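PDB 2PJZ: ABC transporter ATP-binding protein from Sulfolobus tokodaii, which probably binds and hydrolyses ATP as the nucleotide-binding subunit of an ABC transporter, putatively one that carries cobalt. Local coordinates for residues L188-F198 against P207-E215. Sequence-based numbering, arbitrary orientation.
Sequences LNLYKEYKAYF and PISVSELLE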
loop_
_atom_site.group_PDB
_atom_site.type_symbol
_atom_site.label_atom_id
_atom_site.label_comp_id
_atom_site.label_asym_id
_atom_site.label_seq_id
_atom_site.Cartn_x
_atom_site.Cartn_y
_atom_site.Cartn_z
ATOM N N LEU A 188 3.889 10.385 -5.350
ATOM C CA LEU A 188 3.101 11.120 -4.359
ATOM C C LEU A 188 2.389 12.358 -4.901
ATOM O O LEU A 188 1.375 12.772 -4.337
ATOM C CB LEU A 188 3.956 11.487 -3.152
ATOM C CG LEU A 188 4.454 10.325 -2.282
ATOM C CD1 LEU A 188 5.396 10.854 -1.208
ATOM C CD2 LEU A 188 3.284 9.538 -1.651
ATOM N N ASN A 189 2.920 12.938 -5.993
ATOM C CA ASN A 189 2.372 14.161 -6.576
ATOM C C ASN A 189 0.982 13.939 -7.144
ATOM O O ASN A 189 0.263 14.890 -7.434
ATOM C CB ASN A 189 3.286 14.668 -7.688
ATOM C CG ASN A 189 3.319 13.725 -8.860
ATOM O OD1 ASN A 189 4.180 12.841 -8.939
ATOM N ND2 ASN A 189 2.342 13.855 -9.749
ATOM N N LEU A 190 0.620 12.681 -7.347
ATOM C CA LEU A 190 -0.732 12.350 -7.804
ATOM C C LEU A 190 -1.671 12.074 -6.626
ATOM O O LEU A 190 -2.857 11.831 -6.824
ATOM C CB LEU A 190 -0.701 11.132 -8.732
ATOM C CG LEU A 190 -0.219 11.350 -10.175
ATOM C CD1 LEU A 190 -0.253 10.021 -10.899
ATOM C CD2 LEU A 190 -1.090 12.384 -10.897
ATOM N N TYR A 191 -1.139 12.130 -5.405
ATOM C CA TYR A 191 -1.915 11.753 -4.225
ATOM C C TYR A 191 -1.939 12.813 -3.143
ATOM O O TYR A 191 -2.026 12.483 -1.970
ATOM C CB TYR A 191 -1.433 10.397 -3.684
ATOM C CG TYR A 191 -1.786 9.281 -4.616
ATOM C CD1 TYR A 191 -2.990 8.584 -4.482
ATOM C CD2 TYR A 191 -0.946 8.954 -5.688
ATOM C CE1 TYR A 191 -3.332 7.570 -5.375
ATOM C CE2 TYR A 191 -1.284 7.951 -6.577
ATOM C CZ TYR A 191 -2.471 7.257 -6.411
ATOM O OH TYR A 191 -2.787 6.262 -7.304
ATOM N N LYS A 192 -1.936 14.086 -3.553
ATOM C CA LYS A 192 -1.887 15.233 -2.636
ATOM C C LYS A 192 -3.050 15.277 -1.677
ATOM O O LYS A 192 -2.889 15.708 -0.518
ATOM C CB LYS A 192 -1.840 16.564 -3.419
ATOM C CG LYS A 192 -0.697 16.660 -4.386
ATOM C CD LYS A 192 -0.783 17.928 -5.274
ATOM C CE LYS A 192 0.556 18.146 -5.973
ATOM N NZ LYS A 192 0.606 19.490 -6.655
ATOM N N GLU A 193 -4.212 14.816 -2.123
ATOM C CA GLU A 193 -5.404 14.882 -1.268
ATOM C C GLU A 193 -5.457 13.748 -0.228
ATOM O O GLU A 193 -6.402 13.662 0.580
ATOM C CB GLU A 193 -6.690 14.961 -2.125
ATOM C CG GLU A 193 -7.050 13.710 -2.953
ATOM C CD GLU A 193 -6.331 13.536 -4.308
ATOM O OE1 GLU A 193 -7.063 13.270 -5.305
ATOM O OE2 GLU A 193 -5.075 13.602 -4.386
ATOM N N TYR A 194 -4.421 12.909 -0.218
ATOM C CA TYR A 194 -4.405 11.699 0.641
ATOM C C TYR A 194 -3.566 11.909 1.864
ATOM O O TYR A 194 -2.743 12.815 1.880
ATOM C CB TYR A 194 -3.880 10.498 -0.143
ATOM C CG TYR A 194 -4.854 10.032 -1.165
ATOM C CD1 TYR A 194 -5.259 8.704 -1.228
ATOM C CD2 TYR A 194 -5.375 10.927 -2.094
ATOM C CE1 TYR A 194 -6.196 8.296 -2.207
ATOM C CE2 TYR A 194 -6.294 10.542 -3.028
ATOM C CZ TYR A 194 -6.709 9.244 -3.090
ATOM O OH TYR A 194 -7.628 8.938 -4.068
ATOM N N LYS A 195 -3.800 11.109 2.910
ATOM C CA LYS A 195 -2.970 11.130 4.099
ATOM C C LYS A 195 -1.920 10.023 3.970
ATOM O O LYS A 195 -2.200 8.956 3.386
ATOM C CB LYS A 195 -3.788 10.865 5.368
ATOM C CG LYS A 195 -4.814 11.955 5.729
ATOM C CD LYS A 195 -5.449 11.598 7.065
ATOM C CE LYS A 195 -6.723 12.401 7.300
ATOM N NZ LYS A 195 -7.635 11.534 8.105
ATOM N N ALA A 196 -0.743 10.308 4.519
ATOM C CA ALA A 196 0.373 9.361 4.624
ATOM C C ALA A 196 0.847 9.071 6.055
ATOM O O ALA A 196 0.817 9.917 6.971
ATOM C CB ALA A 196 1.594 9.850 3.755
ATOM N N TYR A 197 1.351 7.849 6.222
ATOM C CA TYR A 197 2.075 7.438 7.404
ATOM C C TYR A 197 3.445 6.928 6.948
ATOM O O TYR A 197 3.579 6.452 5.841
ATOM C CB TYR A 197 1.355 6.271 8.075
ATOM C CG TYR A 197 0.027 6.657 8.668
ATOM C CD1 TYR A 197 -0.079 6.909 10.031
ATOM C CD2 TYR A 197 -1.109 6.775 7.865
ATOM C CE1 TYR A 197 -1.302 7.276 10.616
ATOM C CE2 TYR A 197 -2.350 7.145 8.427
ATOM C CZ TYR A 197 -2.417 7.384 9.814
ATOM O OH TYR A 197 -3.594 7.767 10.414
ATOM N N PHE A 198 4.446 7.086 7.800
ATOM C CA PHE A 198 5.766 6.491 7.588
ATOM C C PHE A 198 5.915 5.236 8.455
ATOM O O PHE A 198 5.616 5.270 9.635
ATOM C CB PHE A 198 6.845 7.483 8.037
ATOM C CG PHE A 198 6.987 8.648 7.112
ATOM C CD1 PHE A 198 7.895 8.593 6.038
ATOM C CD2 PHE A 198 6.205 9.789 7.297
ATOM C CE1 PHE A 198 8.041 9.680 5.164
ATOM C CE2 PHE A 198 6.356 10.888 6.435
ATOM C CZ PHE A 198 7.264 10.830 5.367
ATOM N N PRO A 207 -0.753 10.728 11.076
ATOM C CA PRO A 207 -0.796 10.980 9.644
ATOM C C PRO A 207 -0.185 12.347 9.243
ATOM O O PRO A 207 -0.003 13.203 10.094
ATOM C CB PRO A 207 -2.295 10.958 9.343
ATOM C CG PRO A 207 -2.909 11.506 10.587
ATOM C CD PRO A 207 -2.052 11.006 11.721
ATOM N N ILE A 208 0.145 12.501 7.972
ATOM C CA ILE A 208 0.495 13.823 7.422
ATOM C C ILE A 208 -0.152 13.966 6.058
ATOM O O ILE A 208 -0.254 12.995 5.296
ATOM C CB ILE A 208 2.038 14.062 7.384
ATOM C CG1 ILE A 208 2.364 15.474 6.848
ATOM C CG2 ILE A 208 2.765 13.008 6.537
ATOM C CD1 ILE A 208 3.857 15.808 6.936
ATOM N N SER A 209 -0.638 15.160 5.739
ATOM C CA SER A 209 -1.172 15.397 4.405
ATOM C C SER A 209 -0.058 15.208 3.368
ATOM O O SER A 209 1.046 15.771 3.541
ATOM C CB SER A 209 -1.705 16.831 4.320
ATOM O OG SER A 209 -1.969 17.161 2.972
ATOM N N VAL A 210 -0.337 14.459 2.304
ATOM C CA VAL A 210 0.644 14.322 1.223
ATOM C C VAL A 210 0.872 15.699 0.548
ATOM O O VAL A 210 2.002 16.055 0.200
ATOM C CB VAL A 210 0.224 13.291 0.199
ATOM C CG1 VAL A 210 1.124 13.336 -0.984
ATOM C CG2 VAL A 210 0.316 11.861 0.821
ATOM N N SER A 211 -0.193 16.483 0.417
ATOM C CA SER A 211 -0.064 17.840 -0.152
ATOM C C SER A 211 0.989 18.618 0.617
ATOM O O SER A 211 1.865 19.249 0.013
ATOM C CB SER A 211 -1.420 18.585 -0.151
ATOM O OG SER A 211 -1.253 19.924 -0.627
ATOM N N GLU A 212 0.927 18.569 1.943
ATOM C CA GLU A 212 1.844 19.300 2.795
ATOM C C GLU A 212 3.248 18.671 2.797
ATOM O O GLU A 212 4.269 19.377 2.758
ATOM C CB GLU A 212 1.276 19.434 4.197
ATOM C CG GLU A 212 -0.193 19.943 4.122
ATOM C CD GLU A 212 -0.548 21.021 5.110
ATOM O OE1 GLU A 212 -1.628 20.914 5.733
ATOM O OE2 GLU A 212 0.217 21.994 5.244
ATOM N N LEU A 213 3.288 17.339 2.827
ATOM C CA LEU A 213 4.563 16.620 2.700
ATOM C C LEU A 213 5.343 17.037 1.454
ATOM O O LEU A 213 6.529 17.323 1.555
ATOM C CB LEU A 213 4.306 15.113 2.664
ATOM C CG LEU A 213 5.483 14.142 2.751
ATOM C CD1 LEU A 213 6.275 14.296 4.025
ATOM C CD2 LEU A 213 4.909 12.721 2.612
ATOM N N LEU A 214 4.672 17.080 0.304
ATOM C CA LEU A 214 5.316 17.316 -0.993
ATOM C C LEU A 214 6.000 18.674 -1.099
ATOM O O LEU A 214 6.885 18.861 -1.956
ATOM C CB LEU A 214 4.314 17.175 -2.131
ATOM C CG LEU A 214 3.898 15.784 -2.600
ATOM C CD1 LEU A 214 2.669 15.886 -3.428
ATOM C CD2 LEU A 214 5.009 15.112 -3.393
ATOM N N GLU A 215 5.592 19.604 -0.235
ATOM C CA GLU A 215 6.149 20.959 -0.205
ATOM C C GLU A 215 6.880 21.214 1.098
ATOM O O GLU A 215 7.200 22.358 1.430
ATOM C CB GLU A 215 5.046 22.020 -0.464
ATOM C CG GLU A 215 4.438 21.944 -1.879
ATOM C CD GLU A 215 5.478 22.061 -3.009
ATOM O OE1 GLU A 215 6.561 22.685 -2.804
ATOM O OE2 GLU A 215 5.214 21.533 -4.116
#
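Tyr197 lays one face of its ring over Pro207, whose CB sits 3.6 Å from Tyr197 CZ in an off-centre CH-pi contact. With CG anti to its own carbonyl carbon (chi1 -68°), the tyrosine swings back beside the proline, and the two side chains run the same way. A serine in its place would probably leave the proline ring without its aromatic cover. Next along, Ala196 and Ile208 form an antiparallel hydrogen-bonded pair: Ala196 N reaches Ile208 O at 2.8 Å, nearly straight, and Ile208 N returns to Ala196 O. Both bonds lie in the carbonyl planes. Val210 N then binds Tyr194 O at 2.9 Å, carrying the pairing past the strand into the first turn of helix 210-214, where Ser209 is the N-cap. The Val210 side chain points into the type I turn Tyr191-Tyr194: CB meets Tyr191 O at 3.2 Å, CG1 reaches Leu188 O, and CG2 packs on Ala196 CB at 3.8 Å. One turn on, Leu214 reaches both Leu188 and Lys192, CD2 on Leu188 CB and CD1 against Lys192 CG at 3.6 Å. Leu213 CD1 abuts the edge of the Phe198 ring at CZ, 3.8 Å away. The hairpin closes the mixed sheet of this P-loop NTPase fold: strand 195-200 pairs with 32-36, strand 203-209 lies outermost, helix 161-173 touches Tyr191 and Tyr194, and strand 235-241 packs on Phe198, Ile208 and Leu213.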